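Long-range contacts in 3-hydroxyacyl-CoA dehydrogenase type-2 (Mycobacterium avium, PDB 3PPI), which probably catalyses the NAD-dependent oxidation of 3-hydroxyacyl-CoA to 3-oxoacyl-CoA: residues Phe28-Ala39 and Leu50-Asp61; Ile95-Tyr106 and Leu150-Arg161. All coordinates share one frame; numbering follows the deposited sequence. Where two conformers were deposited one is given.

How the contacts relate
Near the N terminus, contact 1 closes the first beta-alpha-beta unit: residues 28-39 pair with residues 50-61 after the chain has returned through helix 41-52, which fills most of the intervening chain. The chain then passes through helix 64-74 and strand 78-82 before contact 2 opens, so the two closures follow one another in series and neither nests nor crosses. Contact 2 spans a longer loop and lays the end of helix 130-156 and the residues after it on the last turn of helix 88-98, Asn99 and the start of strand 103-109. Contact 1 pairs the first and second strands; contact 2 covers the fourth. Strands 31-36 and 103-109 are sheet neighbours, and Ser32 N meeting Arg103 O at 2.8 Å ties the contacts together.

Contact 1: residues Phe28-Ala39 and Leu50-Asp61; sequences FEGASAIVSGGA and LHADGLGVVIAD. With MG (magnesium ion), chain F.
The first beta-alpha-beta unit of the dinucleotide-binding fold is closed here by parallel strands 31-36 and 56-61, whose axes lie 4.6 Å apart at 19°. Ala33 N donates to Gly56 O and Ala33 O accepts from Val58 N; Val35 repeats the pattern, its N giving a nearly straight bond to Val58 O (3.0 Å, 174°) and its O taking Ala60 N. On one face Ile34 lies alongside Val58, and Ile34 CG2 touches Ala60 CB at 3.8 Å; on the other Val35 CG2 meets Val57 CG1 and Leu50 CD1. At the N-terminal end Leu55 CD1 sits squarely over the Phe28 ring, a CH-pi contact 3.6 Å from its centroid, while Asp53 O lies at the ring edge. Water 1 bridges Ala31 O and Gly54 O. At the C-terminal end of strand 56-61, Asp61 OD2 takes the Ala39 N-H at 2.9 Å on its anti side, though tilted out of the carboxylate plane. The same oxygen accepts from water 2, a ligand of the magnesium ion that Gly37 O binds at 2.6 Å. A glycine-rich turn facing an aspartate at the end of the second strand is characteristic of NAD-binding Rossmann folds, consistent with a cofactor site here.

Contact 2: residues Ile95-Tyr106 and Leu150-Arg161; sequences IEAANQLGRLRY and LVAASIAAAEPR
The guanidinium of Arg105 lies between Arg161 and Ala158: the Arg161 guanidinium stacks flat on one face, centres 4.0 Å apart and planes at 11°, and Ala158 CB covers the opposite face. At its edge NH1 and NH2 grip Glu159 O end-on, each at 2.8 Å, with the oxygen close to the guanidinium plane. An extended chain from CG to NE (chi3 178°) carries the group to this carbonyl. Arg161 has Arg105 NE over the centre of its face and Tyr106 OH at its edge; its NH2 bonds to Gln27 O, which also receives a hydrogen bond from Tyr106 OH.

The Arg103 guanidinium has Ala158 CB over its centre. Bent at chi2 (39°), its chain brings NH2 to Ser154 O at 2.7 Å, from above the carbonyl plane; Ala157 N reaches that oxygen from the opposite face. NH1 adds weak bonds to Ser154 O and OG, and Asn99 ND2 donates another weak one to OG. Asn99 OD1 in turn takes Leu104 N-H at 2.9 Å, tying the turn after helix 88-98 to the start of strand 103-109.

Deeper in, Ile95 CD1 packs on Leu150 CB and Val151 CG2, while Leu104 CD2 meets Val151 CG1 at 4.1 Å. Ile155 CD1 rests on Arg105 O at 3.5 Å. Leu150 also packs against Pro127 of a neighbouring subunit.

The Ser154 carbonyl thus receives Arg103, and the Glu159 carbonyl both terminal nitrogens of Arg105. The stacked arginines carry like charges; the bonds of Arg105 to Glu159 O and Arg166 O, and of Arg161 to Gln27 O, probably offset part of the repulsion and hold both planes in place.

Contact 1: residues Phe28-Ala39 and Leu50-Asp61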
# COMPACT_ATOMS: atom_id res chain seq x y z
N PHE A 28 13.95 -29.18 -4.40
CA PHE A 28 13.41 -29.66 -5.67
C PHE A 28 13.59 -31.16 -5.94
O PHE A 28 13.05 -31.66 -6.93
CB PHE A 28 14.00 -28.87 -6.83
CG PHE A 28 13.62 -27.40 -6.85
CD1 PHE A 28 12.60 -26.88 -6.06
CD2 PHE A 28 14.26 -26.54 -7.73
CE1 PHE A 28 12.25 -25.52 -6.12
CE2 PHE A 28 13.93 -25.19 -7.80
CZ PHE A 28 12.92 -24.68 -7.00
N GLU A 29 14.31 -31.87 -5.08
CA GLU A 29 14.57 -33.29 -5.30
C GLU A 29 13.25 -34.07 -5.38
O GLU A 29 12.39 -33.97 -4.50
CB GLU A 29 15.47 -33.87 -4.19
N GLY A 30 13.07 -34.79 -6.48
CA GLY A 30 11.90 -35.64 -6.68
C GLY A 30 10.62 -34.88 -7.01
O GLY A 30 9.56 -35.48 -7.13
N ALA A 31 10.71 -33.57 -7.19
CA ALA A 31 9.51 -32.73 -7.33
C ALA A 31 9.26 -32.30 -8.78
O ALA A 31 10.16 -32.35 -9.63
CB ALA A 31 9.62 -31.51 -6.43
N SER A 32 8.02 -31.89 -9.03
CA SER A 32 7.62 -31.33 -10.31
C SER A 32 6.83 -30.04 -10.14
O SER A 32 6.34 -29.72 -9.05
CB SER A 32 6.80 -32.34 -11.11
OG SER A 32 5.67 -32.77 -10.37
N ALA A 33 6.71 -29.31 -11.25
CA ALA A 33 6.10 -27.99 -11.29
C ALA A 33 5.28 -27.85 -12.57
O ALA A 33 5.57 -28.50 -13.58
CB ALA A 33 7.17 -26.94 -11.24
N ILE A 34 4.25 -27.01 -12.50
CA ILE A 34 3.47 -26.61 -13.68
C ILE A 34 3.67 -25.11 -13.89
O ILE A 34 3.55 -24.32 -12.94
CB ILE A 34 1.95 -26.87 -13.48
CG1 ILE A 34 1.64 -28.37 -13.47
CG2 ILE A 34 1.12 -26.20 -14.59
CD1 ILE A 34 0.31 -28.68 -12.81
N VAL A 35 3.95 -24.70 -15.12
CA VAL A 35 4.01 -23.27 -15.43
C VAL A 35 2.95 -22.95 -16.45
O VAL A 35 3.02 -23.45 -17.59
CB VAL A 35 5.40 -22.86 -15.97
CG1 VAL A 35 5.43 -21.38 -16.30
CG2 VAL A 35 6.50 -23.21 -14.95
N SER A 36 1.94 -22.17 -16.05
CA SER A 36 0.94 -21.69 -17.01
C SER A 36 1.57 -20.59 -17.85
O SER A 36 2.42 -19.85 -17.39
CB SER A 36 -0.38 -21.26 -16.32
OG SER A 36 -0.31 -19.97 -15.73
N GLY A 37 1.17 -20.50 -19.12
CA GLY A 37 1.87 -19.67 -20.09
C GLY A 37 3.31 -20.10 -20.36
O GLY A 37 4.15 -19.29 -20.76
N GLY A 38 3.59 -21.39 -20.18
CA GLY A 38 4.96 -21.89 -20.22
C GLY A 38 5.62 -21.92 -21.59
O GLY A 38 6.82 -22.08 -21.68
N ALA A 39 4.83 -21.76 -22.65
CA ALA A 39 5.33 -21.90 -24.03
C ALA A 39 6.10 -20.69 -24.54
O ALA A 39 6.80 -20.81 -25.52
CB ALA A 39 4.18 -22.20 -25.00
N LEU A 50 13.41 -23.52 -13.95
CA LEU A 50 13.02 -24.58 -13.01
C LEU A 50 13.53 -25.95 -13.48
O LEU A 50 13.96 -26.75 -12.67
CB LEU A 50 11.51 -24.59 -12.81
CG LEU A 50 10.88 -23.37 -12.15
CD1 LEU A 50 9.36 -23.63 -11.93
CD2 LEU A 50 11.58 -23.01 -10.84
N HIS A 51 13.52 -26.18 -14.79
CA HIS A 51 14.05 -27.40 -15.38
C HIS A 51 15.56 -27.53 -15.11
O HIS A 51 16.04 -28.58 -14.67
CB HIS A 51 13.74 -27.44 -16.88
CG HIS A 51 14.33 -28.63 -17.58
ND1 HIS A 51 15.57 -28.60 -18.18
CD2 HIS A 51 13.86 -29.88 -17.75
CE1 HIS A 51 15.83 -29.78 -18.71
NE2 HIS A 51 14.81 -30.58 -18.46
N ALA A 52 16.32 -26.46 -15.36
CA ALA A 52 17.75 -26.43 -15.06
C ALA A 52 18.05 -26.63 -13.57
O ALA A 52 19.08 -27.19 -13.21
CB ALA A 52 18.38 -25.14 -15.54
N ASP A 53 17.14 -26.18 -12.70
CA ASP A 53 17.31 -26.37 -11.25
C ASP A 53 16.94 -27.76 -10.73
O ASP A 53 17.02 -28.00 -9.52
CB ASP A 53 16.51 -25.33 -10.46
CG ASP A 53 17.10 -23.94 -10.55
OD1 ASP A 53 18.23 -23.80 -11.08
OD2 ASP A 53 16.43 -22.98 -10.09
N GLY A 54 16.49 -28.64 -11.61
CA GLY A 54 16.28 -30.04 -11.25
C GLY A 54 14.83 -30.48 -11.15
O GLY A 54 14.57 -31.63 -10.83
N LEU A 55 13.88 -29.57 -11.40
CA LEU A 55 12.45 -29.94 -11.37
C LEU A 55 11.99 -30.58 -12.67
O LEU A 55 12.48 -30.24 -13.74
CB LEU A 55 11.56 -28.71 -11.09
CG LEU A 55 11.53 -28.22 -9.64
CD1 LEU A 55 10.95 -26.80 -9.57
CD2 LEU A 55 10.73 -29.18 -8.77
N GLY A 56 11.05 -31.52 -12.58
CA GLY A 56 10.27 -31.93 -13.74
C GLY A 56 9.26 -30.81 -13.94
O GLY A 56 8.72 -30.29 -12.97
N VAL A 57 9.01 -30.42 -15.20
CA VAL A 57 8.15 -29.28 -15.49
C VAL A 57 7.10 -29.57 -16.56
O VAL A 57 7.40 -30.17 -17.60
CB VAL A 57 8.98 -28.07 -15.94
CG1 VAL A 57 8.07 -26.86 -16.13
CG2 VAL A 57 10.05 -27.74 -14.92
N VAL A 58 5.87 -29.16 -16.28
CA VAL A 58 4.80 -29.22 -17.26
C VAL A 58 4.62 -27.83 -17.85
O VAL A 58 4.43 -26.86 -17.11
CB VAL A 58 3.51 -29.71 -16.65
CG1 VAL A 58 2.33 -29.50 -17.63
CG2 VAL A 58 3.66 -31.18 -16.28
N ILE A 59 4.75 -27.74 -19.17
CA ILE A 59 4.51 -26.53 -19.91
C ILE A 59 3.01 -26.52 -20.22
O ILE A 59 2.55 -27.28 -21.06
CB ILE A 59 5.32 -26.51 -21.23
CG1 ILE A 59 6.82 -26.47 -20.94
CG2 ILE A 59 4.91 -25.34 -22.11
CD1 ILE A 59 7.68 -27.31 -21.94
N ALA A 60 2.26 -25.72 -19.48
CA ALA A 60 0.81 -25.63 -19.59
C ALA A 60 0.46 -24.41 -20.41
O ALA A 60 0.56 -23.28 -19.92
CB ALA A 60 0.16 -25.55 -18.21
N ASP A 61 0.06 -24.62 -21.65
CA ASP A 61 -0.18 -23.52 -22.57
C ASP A 61 -1.12 -23.98 -23.70
O ASP A 61 -1.29 -25.18 -23.90
CB ASP A 61 1.16 -23.06 -23.15
CG ASP A 61 1.16 -21.60 -23.52
OD1 ASP A 61 0.23 -21.20 -24.25
OD2 ASP A 61 2.08 -20.86 -23.08
MG MG F . 3.66 -17.23 -22.22
O HOH W 1 12.56 -33.64 -9.80
O HOH W 2 2.67 -18.49 -24.05
O HOH W 3 4.23 -16.29 -20.05
O HOH W 4 1.47 -16.72 -21.95

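Contact 2: residues Ile95-Tyr106 and Leu150-Arg161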
# COMPACT_ATOMS: atom_id res chain seq x y z
N ILE A 95 -2.10 -31.51 -14.19
CA ILE A 95 -1.72 -32.03 -12.88
C ILE A 95 -1.32 -33.51 -12.92
O ILE A 95 -0.33 -33.90 -12.29
CB ILE A 95 -2.84 -31.78 -11.85
CG1 ILE A 95 -2.94 -30.29 -11.56
CG2 ILE A 95 -2.58 -32.53 -10.55
CD1 ILE A 95 -4.15 -29.89 -10.71
N GLU A 96 -2.08 -34.32 -13.66
CA GLU A 96 -1.76 -35.74 -13.79
C GLU A 96 -0.42 -35.92 -14.52
O GLU A 96 0.38 -36.76 -14.14
CB GLU A 96 -2.87 -36.50 -14.53
CG GLU A 96 -4.21 -36.56 -13.77
CD GLU A 96 -4.15 -37.42 -12.50
OE1 GLU A 96 -3.86 -38.63 -12.61
OE2 GLU A 96 -4.40 -36.88 -11.40
N ALA A 97 -0.17 -35.11 -15.55
CA ALA A 97 1.11 -35.15 -16.26
C ALA A 97 2.29 -34.77 -15.34
O ALA A 97 3.30 -35.48 -15.29
CB ALA A 97 1.07 -34.25 -17.47
N ALA A 98 2.16 -33.68 -14.59
CA ALA A 98 3.18 -33.27 -13.62
C ALA A 98 3.51 -34.37 -12.61
O ALA A 98 4.68 -34.55 -12.24
CB ALA A 98 2.75 -32.00 -12.88
N ASN A 99 2.49 -35.09 -12.16
CA ASN A 99 2.68 -36.15 -11.16
C ASN A 99 3.30 -37.44 -11.73
O ASN A 99 3.59 -38.37 -10.97
CB ASN A 99 1.37 -36.42 -10.39
CG ASN A 99 1.16 -35.45 -9.23
OD1 ASN A 99 2.05 -35.26 -8.41
ND2 ASN A 99 -0.03 -34.85 -9.16
N GLN A 100 3.50 -37.49 -13.05
CA GLN A 100 4.32 -38.53 -13.68
C GLN A 100 5.79 -38.10 -13.76
O GLN A 100 6.65 -38.91 -14.02
CB GLN A 100 3.84 -38.82 -15.10
CG GLN A 100 2.35 -39.16 -15.22
CD GLN A 100 2.05 -40.58 -14.84
OE1 GLN A 100 2.81 -41.22 -14.10
NE2 GLN A 100 0.94 -41.09 -15.36
N LEU A 101 6.05 -36.82 -13.54
CA LEU A 101 7.41 -36.28 -13.63
C LEU A 101 8.06 -36.12 -12.25
O LEU A 101 9.16 -35.60 -12.17
CB LEU A 101 7.40 -34.93 -14.35
CG LEU A 101 7.13 -34.94 -15.85
CD1 LEU A 101 7.13 -33.52 -16.41
CD2 LEU A 101 8.16 -35.80 -16.59
N GLY A 102 7.37 -36.55 -11.20
CA GLY A 102 7.82 -36.32 -9.82
C GLY A 102 6.58 -36.01 -9.00
O GLY A 102 5.48 -36.17 -9.50
N ARG A 103 6.74 -35.59 -7.75
CA ARG A 103 5.58 -35.18 -6.97
C ARG A 103 5.35 -33.68 -7.22
O ARG A 103 6.25 -32.87 -7.03
CB ARG A 103 5.74 -35.48 -5.46
CG ARG A 103 4.43 -35.23 -4.62
CD ARG A 103 3.19 -35.68 -5.42
NE ARG A 103 1.90 -35.81 -4.73
CZ ARG A 103 0.90 -34.92 -4.76
NH1 ARG A 103 1.01 -33.76 -5.42
NH2 ARG A 103 -0.23 -35.20 -4.11
N LEU A 104 4.15 -33.34 -7.68
CA LEU A 104 3.81 -31.94 -7.92
C LEU A 104 3.90 -31.18 -6.62
O LEU A 104 3.17 -31.49 -5.68
CB LEU A 104 2.40 -31.82 -8.50
CG LEU A 104 1.88 -30.41 -8.76
CD1 LEU A 104 2.80 -29.63 -9.70
CD2 LEU A 104 0.47 -30.50 -9.33
N ARG A 105 4.79 -30.20 -6.56
CA ARG A 105 4.88 -29.37 -5.37
C ARG A 105 4.81 -27.86 -5.65
O ARG A 105 4.64 -27.09 -4.72
CB ARG A 105 6.15 -29.70 -4.60
CG ARG A 105 6.16 -31.11 -4.01
CD ARG A 105 7.38 -31.30 -3.08
NE ARG A 105 7.40 -32.61 -2.44
CZ ARG A 105 6.75 -32.96 -1.33
NH1 ARG A 105 6.01 -32.09 -0.65
NH2 ARG A 105 6.86 -34.21 -0.87
N TYR A 106 4.89 -27.46 -6.92
CA TYR A 106 5.05 -26.06 -7.30
C TYR A 106 4.28 -25.69 -8.55
O TYR A 106 4.15 -26.49 -9.47
CB TYR A 106 6.52 -25.79 -7.56
CG TYR A 106 7.43 -26.15 -6.41
CD1 TYR A 106 7.47 -25.37 -5.28
CD2 TYR A 106 8.22 -27.30 -6.45
CE1 TYR A 106 8.29 -25.68 -4.22
CE2 TYR A 106 9.05 -27.63 -5.39
CZ TYR A 106 9.07 -26.81 -4.27
OH TYR A 106 9.86 -27.09 -3.20
N LEU A 150 -6.91 -26.04 -7.99
CA LEU A 150 -6.71 -27.42 -8.40
C LEU A 150 -5.28 -27.90 -8.08
O LEU A 150 -5.09 -29.02 -7.56
CB LEU A 150 -7.04 -27.58 -9.90
CG LEU A 150 -8.51 -27.32 -10.25
CD1 LEU A 150 -8.75 -27.19 -11.77
CD2 LEU A 150 -9.39 -28.44 -9.67
N VAL A 151 -4.29 -27.05 -8.34
CA VAL A 151 -2.90 -27.40 -8.03
C VAL A 151 -2.70 -27.44 -6.51
O VAL A 151 -2.04 -28.34 -5.99
CB VAL A 151 -1.90 -26.42 -8.70
CG1 VAL A 151 -0.47 -26.66 -8.18
CG2 VAL A 151 -1.94 -26.55 -10.23
N ALA A 152 -3.30 -26.50 -5.77
CA ALA A 152 -3.16 -26.52 -4.31
C ALA A 152 -3.76 -27.79 -3.71
O ALA A 152 -3.16 -28.38 -2.82
CB ALA A 152 -3.79 -25.29 -3.66
N ALA A 153 -4.91 -28.23 -4.21
CA ALA A 153 -5.51 -29.48 -3.74
C ALA A 153 -4.59 -30.71 -3.94
O ALA A 153 -4.53 -31.60 -3.07
CB ALA A 153 -6.88 -29.70 -4.39
N SER A 154 -3.89 -30.77 -5.07
CA SER A 154 -2.93 -31.84 -5.32
C SER A 154 -1.73 -31.77 -4.36
O SER A 154 -1.36 -32.76 -3.72
CB SER A 154 -2.45 -31.78 -6.76
OG SER A 154 -1.53 -32.82 -7.03
N ILE A 155 -1.14 -30.58 -4.26
CA ILE A 155 0.01 -30.35 -3.40
C ILE A 155 -0.34 -30.62 -1.94
O ILE A 155 0.46 -31.19 -1.20
CB ILE A 155 0.56 -28.89 -3.55
CG1 ILE A 155 1.00 -28.62 -4.99
CG2 ILE A 155 1.72 -28.64 -2.58
CD1 ILE A 155 1.21 -27.13 -5.31
N ALA A 156 -1.55 -30.24 -1.53
CA ALA A 156 -2.00 -30.46 -0.15
C ALA A 156 -2.04 -31.95 0.24
O ALA A 156 -1.91 -32.28 1.42
CB ALA A 156 -3.37 -29.83 0.07
N ALA A 157 -2.19 -32.83 -0.75
CA ALA A 157 -2.16 -34.29 -0.50
C ALA A 157 -0.75 -34.89 -0.42
O ALA A 157 -0.60 -36.05 -0.05
CB ALA A 157 -3.01 -35.03 -1.55
N ALA A 158 0.28 -34.11 -0.74
CA ALA A 158 1.67 -34.59 -0.69
C ALA A 158 2.19 -34.65 0.76
O ALA A 158 1.61 -34.03 1.66
CB ALA A 158 2.57 -33.70 -1.51
N GLU A 159 3.27 -35.38 0.97
CA GLU A 159 3.90 -35.43 2.29
C GLU A 159 4.74 -34.18 2.46
O GLU A 159 5.46 -33.81 1.54
CB GLU A 159 4.78 -36.68 2.48
CG GLU A 159 4.00 -37.98 2.75
CD GLU A 159 3.14 -37.92 4.02
OE1 GLU A 159 3.61 -37.35 5.04
OE2 GLU A 159 2.00 -38.42 4.00
N PRO A 160 4.65 -33.52 3.62
CA PRO A 160 5.50 -32.39 3.86
C PRO A 160 6.98 -32.78 4.02
O PRO A 160 7.29 -33.90 4.43
CB PRO A 160 4.94 -31.79 5.16
CG PRO A 160 4.28 -32.91 5.84
CD PRO A 160 3.79 -33.83 4.78
N ARG A 161 7.86 -31.86 3.68
CA ARG A 161 9.27 -31.96 4.01
C ARG A 161 9.46 -31.81 5.53
O ARG A 161 8.53 -31.44 6.25
CB ARG A 161 10.06 -30.89 3.26
CG ARG A 161 10.64 -31.33 1.92
CD ARG A 161 9.61 -31.96 1.01
NE ARG A 161 10.23 -32.34 -0.25
CZ ARG A 161 10.48 -31.51 -1.26
NH1 ARG A 161 10.15 -30.22 -1.20
NH2 ARG A 161 11.06 -31.99 -2.35